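PDB 2PB9: phosphomethylpyrimidine kinase from Pyrococcus furiosus, which probably phosphorylates hydroxymethylpyrimidine and its phosphate and, through the C-terminal ThiN domain that this chain holds, condenses the resulting pyrophosphate with thiazole phosphate into thiamine phosphate. Local coordinates for residues G32-S38 and R93-I98; A81-Y85 and I169-G173; N23-I28 and V58-V64; F117-Y122 and E152-Y158. All blocks are in the same frame, centred on the assembly; numbering follows the deposited sequence.

Contact 1 of 4, residues G32-S38 and R93-I98; sequences GTNFVYS and RSAINI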
loop_
_atom_site.group_PDB
_atom_site.type_symbol
_atom_site.label_atom_id
_atom_site.label_comp_id
_atom_site.label_asym_id
_atom_site.label_seq_id
_atom_site.Cartn_x
_atom_site.Cartn_y
_atom_site.Cartn_z
ATOM N N GLY A 32 -9.806 -12.313 -14.222
ATOM C CA GLY A 32 -10.918 -12.882 -14.961
ATOM C C GLY A 32 -12.276 -12.397 -14.485
ATOM O O GLY A 32 -12.431 -11.910 -13.364
ATOM N N THR A 33 -13.273 -12.521 -15.347
ATOM C CA THR A 33 -14.608 -12.109 -14.979
ATOM C C THR A 33 -15.498 -13.327 -14.735
ATOM O O THR A 33 -15.484 -14.299 -15.502
ATOM C CB THR A 33 -15.247 -11.206 -16.072
ATOM O OG1 THR A 33 -14.642 -9.910 -16.022
ATOM C CG2 THR A 33 -16.767 -11.070 -15.858
ATOM N N ASN A 34 -16.245 -13.274 -13.639
ATOM C CA ASN A 34 -17.172 -14.329 -13.315
ATOM C C ASN A 34 -18.558 -13.685 -13.270
ATOM O O ASN A 34 -18.723 -12.552 -12.817
ATOM C CB ASN A 34 -16.813 -14.980 -11.979
ATOM C CG ASN A 34 -17.171 -16.459 -11.945
ATOM O OD1 ASN A 34 -16.605 -17.221 -11.169
ATOM N ND2 ASN A 34 -18.111 -16.869 -12.790
ATOM N N PHE A 35 -19.544 -14.414 -13.770
ATOM C CA PHE A 35 -20.917 -13.945 -13.836
ATOM C C PHE A 35 -21.717 -14.985 -13.050
ATOM O O PHE A 35 -21.679 -16.180 -13.369
ATOM C CB PHE A 35 -21.321 -13.902 -15.316
ATOM C CG PHE A 35 -22.564 -13.114 -15.604
ATOM C CD1 PHE A 35 -22.959 -12.896 -16.925
ATOM C CD2 PHE A 35 -23.366 -12.622 -14.576
ATOM C CE1 PHE A 35 -24.137 -12.203 -17.225
ATOM C CE2 PHE A 35 -24.548 -11.928 -14.860
ATOM C CZ PHE A 35 -24.933 -11.721 -16.190
ATOM N N VAL A 36 -22.420 -14.547 -12.011
ATOM C CA VAL A 36 -23.174 -15.495 -11.197
ATOM C C VAL A 36 -24.665 -15.260 -11.086
ATOM O O VAL A 36 -25.171 -14.166 -11.348
ATOM C CB VAL A 36 -22.623 -15.592 -9.746
ATOM C CG1 VAL A 36 -21.168 -15.965 -9.774
ATOM C CG2 VAL A 36 -22.846 -14.277 -8.995
ATOM N N TYR A 37 -25.353 -16.321 -10.689
ATOM C CA TYR A 37 -26.790 -16.302 -10.494
ATOM C C TYR A 37 -27.070 -17.298 -9.375
ATOM O O TYR A 37 -26.892 -18.507 -9.527
ATOM C CB TYR A 37 -27.502 -16.701 -11.776
ATOM C CG TYR A 37 -28.987 -16.425 -11.766
ATOM C CD1 TYR A 37 -29.569 -15.629 -10.776
ATOM C CD2 TYR A 37 -29.813 -16.949 -12.767
ATOM C CE1 TYR A 37 -30.932 -15.362 -10.779
ATOM C CE2 TYR A 37 -31.174 -16.685 -12.782
ATOM C CZ TYR A 37 -31.725 -15.895 -11.788
ATOM O OH TYR A 37 -33.068 -15.638 -11.822
ATOM N N SER A 38 -27.496 -16.762 -8.241
ATOM C CA SER A 38 -27.760 -17.556 -7.057
ATOM C C SER A 38 -29.154 -18.155 -6.980
ATOM O O SER A 38 -30.058 -17.770 -7.722
ATOM C CB SER A 38 -27.521 -16.688 -5.820
ATOM O OG SER A 38 -27.984 -17.325 -4.654
ATOM N N ARG A 93 -29.965 -11.750 -7.048
ATOM C CA ARG A 93 -29.095 -12.909 -6.988
ATOM C C ARG A 93 -28.201 -13.108 -8.188
ATOM O O ARG A 93 -27.754 -14.221 -8.462
ATOM C CB ARG A 93 -29.906 -14.173 -6.745
ATOM C CG ARG A 93 -31.314 -14.125 -7.251
ATOM C CD ARG A 93 -32.222 -14.640 -6.165
ATOM N NE ARG A 93 -33.422 -15.241 -6.720
ATOM C CZ ARG A 93 -33.432 -16.332 -7.477
ATOM N NH1 ARG A 93 -32.300 -16.953 -7.771
ATOM N NH2 ARG A 93 -34.582 -16.795 -7.941
ATOM N N SER A 94 -27.943 -12.024 -8.904
ATOM C CA SER A 94 -27.061 -12.071 -10.053
ATOM C C SER A 94 -26.070 -10.935 -9.872
ATOM O O SER A 94 -26.361 -9.945 -9.194
ATOM C CB SER A 94 -27.840 -11.876 -11.352
ATOM O OG SER A 94 -26.986 -12.049 -12.475
ATOM N N ALA A 95 -24.894 -11.088 -10.466
ATOM C CA ALA A 95 -23.861 -10.066 -10.377
ATOM C C ALA A 95 -22.752 -10.410 -11.352
ATOM O O ALA A 95 -22.753 -11.485 -11.947
ATOM C CB ALA A 95 -23.303 -9.993 -8.944
ATOM N N ILE A 96 -21.813 -9.488 -11.514
ATOM C CA ILE A 96 -20.672 -9.697 -12.396
ATOM C C ILE A 96 -19.553 -8.734 -12.016
ATOM O O ILE A 96 -19.805 -7.581 -11.654
ATOM C CB ILE A 96 -21.050 -9.480 -13.882
ATOM C CG1 ILE A 96 -19.877 -9.863 -14.774
ATOM C CG2 ILE A 96 -21.411 -8.024 -14.140
ATOM C CD1 ILE A 96 -20.212 -9.829 -16.243
ATOM N N ASN A 97 -18.316 -9.202 -12.063
ATOM C CA ASN A 97 -17.227 -8.308 -11.727
ATOM C C ASN A 97 -16.443 -7.945 -12.980
ATOM O O ASN A 97 -16.062 -8.813 -13.776
ATOM C CB ASN A 97 -16.294 -8.914 -10.659
ATOM C CG ASN A 97 -15.552 -10.156 -11.140
ATOM O OD1 ASN A 97 -16.091 -11.263 -11.122
ATOM N ND2 ASN A 97 -14.306 -9.974 -11.570
ATOM N N ILE A 98 -16.233 -6.648 -13.163
ATOM C CA ILE A 98 -15.488 -6.174 -14.305
ATOM C C ILE A 98 -14.326 -5.315 -13.857
ATOM O O ILE A 98 -14.273 -4.858 -12.716
ATOM C CB ILE A 98 -16.376 -5.368 -15.253
ATOM C CG1 ILE A 98 -17.045 -4.222 -14.497
ATOM C CG2 ILE A 98 -17.430 -6.276 -15.862
ATOM C CD1 ILE A 98 -17.881 -3.307 -15.396
#
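Asn97 sets CG between its backbone N and carbonyl carbon (chi1 65°), which swings its amide across to the loop leading into strand 35-38. There Asn97 ND2 donates to Gly32 O at 3.2 Å, meeting a lone pair with the acceptor near the amide plane, while Asn97 OD1 accepts from Asn34 N at 3.2 Å, the N-H coming from above the carbonyl plane. Thr33 OG1 returns a bond to Asn97 O (2.9 Å). Farther along, the two strands run antiparallel, and Val36 N reaches Ala95 O at 3.1 Å. Ser94 OG donates to Val36 O at 3.0 Å, nearly along the C=O axis, and Ala95 N is the second donor to that oxygen. On the face carrying Phe35, Ile96 CD1 sits over the rim of the phenyl ring, with Val179 of helix 176-185 packing on both residues. Asparagine suits this buried place inside the sheet, where strand 35-38 gives way to the loop before it: beside the weak Asn97 N to Asn34 O bond, its amide adds two bonds to backbone, using both donor and acceptor.

Contact 2 of 4, residues A81-Y85 and I169-G173; sequences AVLTY and ILVFG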
loop_
_atom_site.group_PDB
_atom_site.type_symbol
_atom_site.label_atom_id
_atom_site.label_comp_id
_atom_site.label_asym_id
_atom_site.label_seq_id
_atom_site.Cartn_x
_atom_site.Cartn_y
_atom_site.Cartn_z
ATOM N N ALA A 81 -20.171 -12.280 -2.414
ATOM C CA ALA A 81 -20.611 -10.905 -2.585
ATOM C C ALA A 81 -22.117 -10.830 -2.836
ATOM O O ALA A 81 -22.833 -10.092 -2.148
ATOM C CB ALA A 81 -19.863 -10.272 -3.748
ATOM N N VAL A 82 -22.590 -11.590 -3.824
ATOM C CA VAL A 82 -24.005 -11.589 -4.164
ATOM C C VAL A 82 -24.815 -12.175 -3.019
ATOM O O VAL A 82 -25.910 -11.708 -2.723
ATOM C CB VAL A 82 -24.291 -12.381 -5.482
ATOM C CG1 VAL A 82 -24.577 -13.841 -5.193
ATOM C CG2 VAL A 82 -25.463 -11.779 -6.199
ATOM N N LEU A 83 -24.256 -13.183 -2.365
ATOM C CA LEU A 83 -24.924 -13.840 -1.255
ATOM C C LEU A 83 -25.120 -12.832 -0.124
ATOM O O LEU A 83 -26.213 -12.717 0.429
ATOM C CB LEU A 83 -24.087 -15.049 -0.799
ATOM C CG LEU A 83 -24.804 -16.405 -0.603
ATOM C CD1 LEU A 83 -25.893 -16.601 -1.646
ATOM C CD2 LEU A 83 -23.790 -17.535 -0.684
ATOM N N THR A 84 -24.065 -12.087 0.197
ATOM C CA THR A 84 -24.111 -11.071 1.249
ATOM C C THR A 84 -25.058 -9.932 0.861
ATOM O O THR A 84 -25.796 -9.389 1.694
ATOM C CB THR A 84 -22.695 -10.494 1.507
ATOM O OG1 THR A 84 -21.895 -11.482 2.164
ATOM C CG2 THR A 84 -22.753 -9.225 2.357
ATOM N N TYR A 85 -25.026 -9.575 -0.416
ATOM C CA TYR A 85 -25.863 -8.509 -0.940
ATOM C C TYR A 85 -27.338 -8.878 -0.758
ATOM O O TYR A 85 -28.159 -8.028 -0.426
ATOM C CB TYR A 85 -25.534 -8.308 -2.418
ATOM C CG TYR A 85 -26.190 -7.121 -3.069
ATOM C CD1 TYR A 85 -25.492 -5.920 -3.245
ATOM C CD2 TYR A 85 -27.482 -7.218 -3.588
ATOM C CE1 TYR A 85 -26.063 -4.848 -3.930
ATOM C CE2 TYR A 85 -28.066 -6.160 -4.278
ATOM C CZ TYR A 85 -27.352 -4.978 -4.449
ATOM O OH TYR A 85 -27.931 -3.944 -5.152
ATOM N N ILE A 169 -15.050 -3.614 -9.877
ATOM C CA ILE A 169 -16.318 -2.945 -10.025
ATOM C C ILE A 169 -17.310 -4.101 -10.085
ATOM O O ILE A 169 -17.199 -4.992 -10.932
ATOM C CB ILE A 169 -16.374 -2.098 -11.333
ATOM C CG1 ILE A 169 -15.527 -0.825 -11.160
ATOM C CG2 ILE A 169 -17.828 -1.760 -11.699
ATOM C CD1 ILE A 169 -15.466 0.063 -12.398
ATOM N N LEU A 170 -18.244 -4.109 -9.143
ATOM C CA LEU A 170 -19.278 -5.130 -9.094
ATOM C C LEU A 170 -20.603 -4.472 -9.493
ATOM O O LEU A 170 -20.914 -3.353 -9.077
ATOM C CB LEU A 170 -19.389 -5.709 -7.679
ATOM C CG LEU A 170 -18.058 -6.087 -7.020
ATOM C CD1 LEU A 170 -18.315 -6.587 -5.615
ATOM C CD2 LEU A 170 -17.349 -7.144 -7.828
ATOM N N VAL A 171 -21.359 -5.163 -10.335
ATOM C CA VAL A 171 -22.650 -4.672 -10.773
ATOM C C VAL A 171 -23.648 -5.785 -10.545
ATOM O O VAL A 171 -23.425 -6.920 -10.966
ATOM C CB VAL A 171 -22.633 -4.254 -12.260
ATOM C CG1 VAL A 171 -21.671 -5.120 -13.032
ATOM C CG2 VAL A 171 -24.033 -4.359 -12.846
ATOM N N PHE A 172 -24.767 -5.434 -9.886
ATOM C CA PHE A 172 -25.780 -6.408 -9.502
ATOM C C PHE A 172 -27.055 -6.202 -10.303
ATOM O O PHE A 172 -27.390 -5.138 -10.776
ATOM C CB PHE A 172 -26.073 -6.313 -8.005
ATOM C CG PHE A 172 -24.845 -6.357 -7.148
ATOM C CD1 PHE A 172 -23.965 -5.289 -7.127
ATOM C CD2 PHE A 172 -24.574 -7.465 -6.368
ATOM C CE1 PHE A 172 -22.830 -5.326 -6.339
ATOM C CE2 PHE A 172 -23.440 -7.510 -5.578
ATOM C CZ PHE A 172 -22.568 -6.438 -5.562
ATOM N N GLY A 173 -27.801 -7.324 -10.369
ATOM C CA GLY A 173 -29.076 -7.366 -11.051
ATOM C C GLY A 173 -29.896 -8.459 -10.398
ATOM O O GLY A 173 -29.358 -9.290 -9.664
#
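Phe172 turns its side chain toward the helical residues 81-85, with CG anti to its carbonyl carbon (chi1 -51°). Phe172 CB lies 4.0 Å from Tyr85 CZ, near the phenol end of that ring. Phe172 CG comes next, 3.8 Å from Tyr85 CE1, and Phe172 CD2 lies over the rim of the tyrosine face, 3.6 Å from Tyr85 CD1. Phe172 CE2 is nearer still, at 3.5 Å from Tyr85 CD1, and the edge of the phenyl ring faces Val82 CA. The Tyr85 and Phe172 rings thus form an offset stack, centroids 4.0 Å apart and planes at 10°. Beside it the single methyl of Ala81, CB, fits against Leu170 CD1 at 4.4 Å. Tyrosine suits its place because its ring packs while its OH bonds to both Pro154 O and Arg153 NH1. Residues 81-85 cross residues 169-173 at 53°, with Ile147 of helix 138-149 against Tyr85 and both Ala95 and Ile157 of the adjoining strands against Phe172.

Contact 3 of 4, residues N23-I28 and V58-V64; sequences NPVRLI and VKYGNSV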
loop_
_atom_site.group_PDB
_atom_site.type_symbol
_atom_site.label_atom_id
_atom_site.label_comp_id
_atom_site.label_asym_id
_atom_site.label_seq_id
_atom_site.Cartn_x
_atom_site.Cartn_y
_atom_site.Cartn_z
ATOM N N ASN A 23 -18.493 -8.950 -27.035
ATOM C CA ASN A 23 -17.040 -8.806 -26.936
ATOM C C ASN A 23 -16.526 -7.655 -26.075
ATOM O O ASN A 23 -15.945 -6.697 -26.586
ATOM C CB ASN A 23 -16.447 -8.679 -28.341
ATOM C CG ASN A 23 -14.934 -8.544 -28.325
ATOM O OD1 ASN A 23 -14.229 -9.407 -27.798
ATOM N ND2 ASN A 23 -14.427 -7.455 -28.901
ATOM N N PRO A 24 -16.713 -7.749 -24.751
ATOM C CA PRO A 24 -16.291 -6.748 -23.767
ATOM C C PRO A 24 -14.871 -6.987 -23.245
ATOM O O PRO A 24 -14.675 -7.358 -22.089
ATOM C CB PRO A 24 -17.325 -6.920 -22.674
ATOM C CG PRO A 24 -17.468 -8.419 -22.646
ATOM C CD PRO A 24 -17.541 -8.788 -24.112
ATOM N N VAL A 25 -13.878 -6.768 -24.094
ATOM C CA VAL A 25 -12.501 -6.994 -23.690
ATOM C C VAL A 25 -11.976 -5.941 -22.711
ATOM O O VAL A 25 -11.331 -6.281 -21.718
ATOM C CB VAL A 25 -11.571 -7.049 -24.921
ATOM C CG1 VAL A 25 -10.232 -7.667 -24.540
ATOM C CG2 VAL A 25 -12.239 -7.845 -26.030
ATOM N N ARG A 26 -12.254 -4.667 -22.973
ATOM C CA ARG A 26 -11.760 -3.618 -22.090
ATOM C C ARG A 26 -12.276 -3.738 -20.667
ATOM O O ARG A 26 -11.667 -3.192 -19.745
ATOM C CB ARG A 26 -12.119 -2.231 -22.631
ATOM C CG ARG A 26 -13.601 -1.899 -22.594
ATOM C CD ARG A 26 -13.877 -0.538 -23.242
ATOM N NE ARG A 26 -13.633 0.595 -22.345
ATOM C CZ ARG A 26 -14.596 1.290 -21.742
ATOM N NH1 ARG A 26 -15.873 0.968 -21.939
ATOM N NH2 ARG A 26 -14.286 2.308 -20.945
ATOM N N LEU A 27 -13.386 -4.456 -20.491
ATOM C CA LEU A 27 -13.999 -4.616 -19.173
ATOM C C LEU A 27 -13.521 -5.814 -18.349
ATOM O O LEU A 27 -13.878 -5.945 -17.183
ATOM C CB LEU A 27 -15.525 -4.688 -19.315
ATOM C CG LEU A 27 -16.258 -3.487 -19.927
ATOM C CD1 LEU A 27 -17.770 -3.704 -19.868
ATOM C CD2 LEU A 27 -15.882 -2.218 -19.174
ATOM N N ILE A 28 -12.716 -6.681 -18.945
ATOM C CA ILE A 28 -12.233 -7.869 -18.256
ATOM C C ILE A 28 -10.960 -7.630 -17.449
ATOM O O ILE A 28 -9.953 -7.192 -17.998
ATOM C CB ILE A 28 -11.946 -9.006 -19.279
ATOM C CG1 ILE A 28 -13.220 -9.356 -20.048
ATOM C CG2 ILE A 28 -11.401 -10.241 -18.565
ATOM C CD1 ILE A 28 -14.233 -10.101 -19.250
ATOM N N VAL A 58 -11.928 -14.946 -19.416
ATOM C CA VAL A 58 -10.667 -14.209 -19.534
ATOM C C VAL A 58 -10.429 -13.557 -20.900
ATOM O O VAL A 58 -11.088 -13.904 -21.888
ATOM C CB VAL A 58 -9.485 -15.166 -19.232
ATOM C CG1 VAL A 58 -9.721 -15.870 -17.913
ATOM C CG2 VAL A 58 -9.348 -16.211 -20.330
ATOM N N LYS A 59 -9.496 -12.604 -20.950
ATOM C CA LYS A 59 -9.172 -11.957 -22.222
ATOM C C LYS A 59 -8.581 -13.046 -23.100
ATOM O O LYS A 59 -7.675 -13.775 -22.684
ATOM C CB LYS A 59 -8.117 -10.852 -22.076
ATOM C CG LYS A 59 -8.520 -9.600 -21.307
ATOM C CD LYS A 59 -7.557 -8.445 -21.658
ATOM C CE LYS A 59 -7.585 -7.272 -20.639
ATOM N NZ LYS A 59 -8.841 -6.410 -20.586
ATOM N N TYR A 60 -9.100 -13.183 -24.307
ATOM C CA TYR A 60 -8.551 -14.182 -25.188
ATOM C C TYR A 60 -7.696 -13.392 -26.177
ATOM O O TYR A 60 -6.679 -12.814 -25.789
ATOM C CB TYR A 60 -9.674 -14.972 -25.859
ATOM C CG TYR A 60 -9.228 -16.331 -26.341
ATOM C CD1 TYR A 60 -8.326 -17.094 -25.599
ATOM C CD2 TYR A 60 -9.684 -16.846 -27.555
ATOM C CE1 TYR A 60 -7.882 -18.339 -26.064
ATOM C CE2 TYR A 60 -9.251 -18.082 -28.024
ATOM C CZ TYR A 60 -8.350 -18.821 -27.280
ATOM O OH TYR A 60 -7.897 -20.022 -27.770
ATOM N N GLY A 61 -8.066 -13.344 -27.443
ATOM C CA GLY A 61 -7.246 -12.555 -28.341
ATOM C C GLY A 61 -7.690 -11.134 -28.076
ATOM O O GLY A 61 -7.447 -10.583 -27.002
ATOM N N ASN A 62 -8.356 -10.553 -29.066
ATOM C CA ASN A 62 -8.899 -9.218 -28.940
ATOM C C ASN A 62 -10.341 -9.512 -28.595
ATOM O O ASN A 62 -11.270 -8.922 -29.144
ATOM C CB ASN A 62 -8.819 -8.462 -30.267
ATOM C CG ASN A 62 -9.442 -7.071 -30.188
ATOM O OD1 ASN A 62 -9.998 -6.682 -29.155
ATOM N ND2 ASN A 62 -9.359 -6.321 -31.285
ATOM N N SER A 63 -10.514 -10.469 -27.695
ATOM C CA SER A 63 -11.842 -10.866 -27.263
ATOM C C SER A 63 -11.807 -11.515 -25.887
ATOM O O SER A 63 -10.803 -11.453 -25.179
ATOM C CB SER A 63 -12.467 -11.823 -28.286
ATOM O OG SER A 63 -11.628 -12.937 -28.513
ATOM N N VAL A 64 -12.915 -12.138 -25.516
ATOM C CA VAL A 64 -13.017 -12.781 -24.224
ATOM C C VAL A 64 -13.438 -14.227 -24.399
ATOM O O VAL A 64 -13.981 -14.609 -25.436
ATOM C CB VAL A 64 -14.046 -12.063 -23.339
ATOM C CG1 VAL A 64 -13.803 -10.566 -23.392
ATOM C CG2 VAL A 64 -15.458 -12.408 -23.792
#
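Lys59 stretches across to the loop 23-28 and delivers its ammonium to two backbone oxygens, NZ lying 2.7 Å from Val25 O and 2.9 Å from Ile28 O. Its chain runs extended until a bend at the last torsion (chi4 -69°) brings NZ round to both. It meets Ile28 O on a lone pair in the carbonyl plane; at Val25 O it comes tilted from one face, while Ile28 N bonds to the same oxygen from the opposite face. Lysine is apt here because its aliphatic part also packs, Lys59 CG lying 4.0 Å from Ile28 CB and Lys59 CD 4.0 Å from Val25 CG1. Next to it, Val64 CG1 touches Ile28 CG1 at 3.6 Å and Val25 CG2 at 4.1 Å, beta-branched side chains packing together between loop and hairpin. One shell out, Phe19 of helix 5-21 backs Pro24 and Ile28, and Tyr60 makes a cation-pi contact with Lys54 of the second subunit. Two standard elements meet: a type I beta turn, Val25 to Ile28, docked on the beta hairpin of strands 57-59 and 64-66.

Contact 4 of 4, residues F117-Y122 and E152-Y158; sequences FKVSFY and ERPDIIY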
loop_
_atom_site.group_PDB
_atom_site.type_symbol
_atom_site.label_atom_id
_atom_site.label_comp_id
_atom_site.label_asym_id
_atom_site.label_seq_id
_atom_site.Cartn_x
_atom_site.Cartn_y
_atom_site.Cartn_z
ATOM N N PHE A 117 -29.399 5.553 -11.288
ATOM C CA PHE A 117 -29.235 4.451 -10.348
ATOM C C PHE A 117 -27.966 4.605 -9.511
ATOM O O PHE A 117 -26.953 5.124 -9.975
ATOM C CB PHE A 117 -29.289 3.080 -11.049
ATOM C CG PHE A 117 -28.355 2.932 -12.210
ATOM C CD1 PHE A 117 -26.981 2.869 -12.018
ATOM C CD2 PHE A 117 -28.861 2.816 -13.505
ATOM C CE1 PHE A 117 -26.121 2.689 -13.102
ATOM C CE2 PHE A 117 -28.014 2.637 -14.595
ATOM C CZ PHE A 117 -26.641 2.572 -14.394
ATOM N N LYS A 118 -28.049 4.147 -8.266
ATOM C CA LYS A 118 -26.967 4.269 -7.300
ATOM C C LYS A 118 -25.708 3.419 -7.435
ATOM O O LYS A 118 -25.725 2.289 -7.905
ATOM C CB LYS A 118 -27.531 4.089 -5.888
ATOM C CG LYS A 118 -28.326 5.281 -5.352
ATOM C CD LYS A 118 -29.582 5.577 -6.169
ATOM C CE LYS A 118 -29.396 6.821 -7.020
ATOM N NZ LYS A 118 -29.065 7.995 -6.162
ATOM N N VAL A 119 -24.610 4.004 -6.982
ATOM C CA VAL A 119 -23.300 3.380 -6.994
ATOM C C VAL A 119 -22.639 3.698 -5.659
ATOM O O VAL A 119 -22.540 4.849 -5.276
ATOM C CB VAL A 119 -22.428 3.935 -8.161
ATOM C CG1 VAL A 119 -22.946 5.292 -8.591
ATOM C CG2 VAL A 119 -20.970 4.062 -7.729
ATOM N N SER A 120 -22.221 2.672 -4.932
ATOM C CA SER A 120 -21.559 2.894 -3.659
ATOM C C SER A 120 -20.197 2.224 -3.742
ATOM O O SER A 120 -19.807 1.723 -4.801
ATOM C CB SER A 120 -22.382 2.310 -2.519
ATOM O OG SER A 120 -21.939 2.813 -1.267
ATOM N N PHE A 121 -19.463 2.208 -2.640
ATOM C CA PHE A 121 -18.139 1.605 -2.661
ATOM C C PHE A 121 -17.702 1.310 -1.252
ATOM O O PHE A 121 -18.402 1.622 -0.291
ATOM C CB PHE A 121 -17.127 2.575 -3.292
ATOM C CG PHE A 121 -16.902 3.828 -2.477
ATOM C CD1 PHE A 121 -16.048 3.819 -1.369
ATOM C CD2 PHE A 121 -17.594 5.005 -2.776
ATOM C CE1 PHE A 121 -15.887 4.962 -0.564
ATOM C CE2 PHE A 121 -17.443 6.158 -1.977
ATOM C CZ PHE A 121 -16.588 6.133 -0.868
ATOM N N TYR A 122 -16.528 0.705 -1.144
ATOM C CA TYR A 122 -15.935 0.406 0.145
ATOM C C TYR A 122 -14.430 0.476 -0.028
ATOM O O TYR A 122 -13.911 0.205 -1.107
ATOM C CB TYR A 122 -16.383 -0.969 0.653
ATOM C CG TYR A 122 -15.891 -2.168 -0.126
ATOM C CD1 TYR A 122 -14.553 -2.541 -0.092
ATOM C CD2 TYR A 122 -16.787 -2.991 -0.813
ATOM C CE1 TYR A 122 -14.117 -3.709 -0.709
ATOM C CE2 TYR A 122 -16.357 -4.167 -1.431
ATOM C CZ TYR A 122 -15.022 -4.520 -1.369
ATOM O OH TYR A 122 -14.587 -5.703 -1.915
ATOM N N GLU A 152 -30.087 4.473 -0.690
ATOM C CA GLU A 152 -30.749 3.619 -1.666
ATOM C C GLU A 152 -29.968 2.323 -1.882
ATOM O O GLU A 152 -28.988 2.044 -1.186
ATOM C CB GLU A 152 -30.896 4.354 -3.005
ATOM C CG GLU A 152 -31.371 5.795 -2.889
ATOM C CD GLU A 152 -30.303 6.714 -2.312
ATOM O OE1 GLU A 152 -29.345 7.052 -3.043
ATOM O OE2 GLU A 152 -30.414 7.088 -1.124
ATOM N N ARG A 153 -30.420 1.533 -2.850
ATOM C CA ARG A 153 -29.761 0.279 -3.183
ATOM C C ARG A 153 -28.722 0.522 -4.274
ATOM O O ARG A 153 -29.033 1.022 -5.357
ATOM C CB ARG A 153 -30.772 -0.757 -3.679
ATOM C CG ARG A 153 -30.139 -2.088 -4.065
ATOM C CD ARG A 153 -31.142 -3.035 -4.708
ATOM N NE ARG A 153 -31.698 -2.477 -5.931
ATOM C CZ ARG A 153 -30.968 -2.166 -6.996
ATOM N NH1 ARG A 153 -29.655 -2.365 -6.985
ATOM N NH2 ARG A 153 -31.547 -1.644 -8.069
ATOM N N PRO A 154 -27.464 0.182 -3.993
ATOM C CA PRO A 154 -26.444 0.398 -5.016
ATOM C C PRO A 154 -26.348 -0.742 -6.027
ATOM O O PRO A 154 -26.030 -1.875 -5.677
ATOM C CB PRO A 154 -25.170 0.570 -4.193
ATOM C CG PRO A 154 -25.411 -0.311 -3.022
ATOM C CD PRO A 154 -26.853 -0.037 -2.671
ATOM N N ASP A 155 -26.643 -0.429 -7.281
ATOM C CA ASP A 155 -26.565 -1.409 -8.358
ATOM C C ASP A 155 -25.098 -1.690 -8.639
ATOM O O ASP A 155 -24.739 -2.772 -9.103
ATOM C CB ASP A 155 -27.214 -0.851 -9.624
ATOM C CG ASP A 155 -28.681 -0.565 -9.438
ATOM O OD1 ASP A 155 -29.483 -1.501 -9.644
ATOM O OD2 ASP A 155 -29.025 0.587 -9.069
ATOM N N ILE A 156 -24.266 -0.688 -8.363
ATOM C CA ILE A 156 -22.828 -0.784 -8.577
ATOM C C ILE A 156 -22.052 -0.543 -7.296
ATOM O O ILE A 156 -22.260 0.445 -6.592
ATOM C CB ILE A 156 -22.313 0.254 -9.594
ATOM C CG1 ILE A 156 -23.151 0.210 -10.864
ATOM C CG2 ILE A 156 -20.848 -0.005 -9.902
ATOM C CD1 ILE A 156 -24.478 0.909 -10.702
ATOM N N ILE A 157 -21.151 -1.465 -7.007
ATOM C CA ILE A 157 -20.299 -1.360 -5.840
ATOM C C ILE A 157 -18.896 -1.634 -6.362
ATOM O O ILE A 157 -18.678 -2.580 -7.119
ATOM C CB ILE A 157 -20.690 -2.397 -4.758
ATOM C CG1 ILE A 157 -22.111 -2.111 -4.255
ATOM C CG2 ILE A 157 -19.688 -2.346 -3.596
ATOM C CD1 ILE A 157 -22.627 -3.089 -3.224
ATOM N N TYR A 158 -17.948 -0.786 -5.998
ATOM C CA TYR A 158 -16.587 -0.990 -6.460
ATOM C C TYR A 158 -15.663 -0.691 -5.308
ATOM O O TYR A 158 -16.111 -0.288 -4.238
ATOM C CB TYR A 158 -16.276 -0.065 -7.639
ATOM C CG TYR A 158 -16.163 1.387 -7.250
ATOM C CD1 TYR A 158 -14.927 1.940 -6.899
ATOM C CD2 TYR A 158 -17.297 2.204 -7.179
ATOM C CE1 TYR A 158 -14.820 3.267 -6.489
ATOM C CE2 TYR A 158 -17.202 3.535 -6.767
ATOM C CZ TYR A 158 -15.958 4.057 -6.424
ATOM O OH TYR A 158 -15.847 5.367 -6.008
#
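Residues 118-121 and 156-158 run side by side as parallel strands, 22° apart, with Ser120 N bonding to Ile156 O (2.8 Å) and Tyr122 N to Tyr158 O (3.3 Å). They form the two strands of a beta-alpha-beta crossover, helix 138-149 lying between them in sequence and covering the side of Ser120 and Ile157. On the other side Phe121 and Tyr158 point the same way. The torsion of Tyr158 (chi1 71°) lays its ring beside Phe121 CB, which makes a CH-pi contact over the face, 3.7 Å from the Tyr158 ring centroid, while Val119 CG2 approaches the ring edge, 3.9 Å from Tyr158 CE2. Beta-branched Val119 and Ile156 suit the extended chain and meet CB to CB. At the corner near Asp155, Arg153 NH2 forms a salt bridge with Asp155 OD1, on its syn side, at 2.6 Å; Arg153 NH1 also bonds to Tyr85 OH. Toward solvent, a much-bent Lys118 lays CG and CD along Glu152, and Lys118 NZ forms a salt bridge with Glu152 OE1 at 3.3 Å, on the anti side of the carboxylate.

Contacts 1, 2 and 4 share the central mixed sheet. Strand 168-173 of contact 2 lies between the strands 94-98 of contact 1 and 154-159 of contact 4, bonded to both: Ile96 N probably bonds to Val171 O (3.1 Å), and Phe172 N to Asp155 O (2.8 Å). The centres of contacts 1 and 2 lie 8 Å apart, those of contacts 2 and 4 10 Å. Contact 4 is nested in the chain loop closed by contact 2. Contact 3 lies off this sheet, about 17 Å from the chain's centre to its own, its hairpin reaching the second subunit, yet it touches contact 1 where Ile28 CD1 comes 3.3 Å from Thr33 OG1. A phosphate ion, probably from the crystallisation liquor, sits close to the Asn34 side chain in contact 1 and may mark a pocket there.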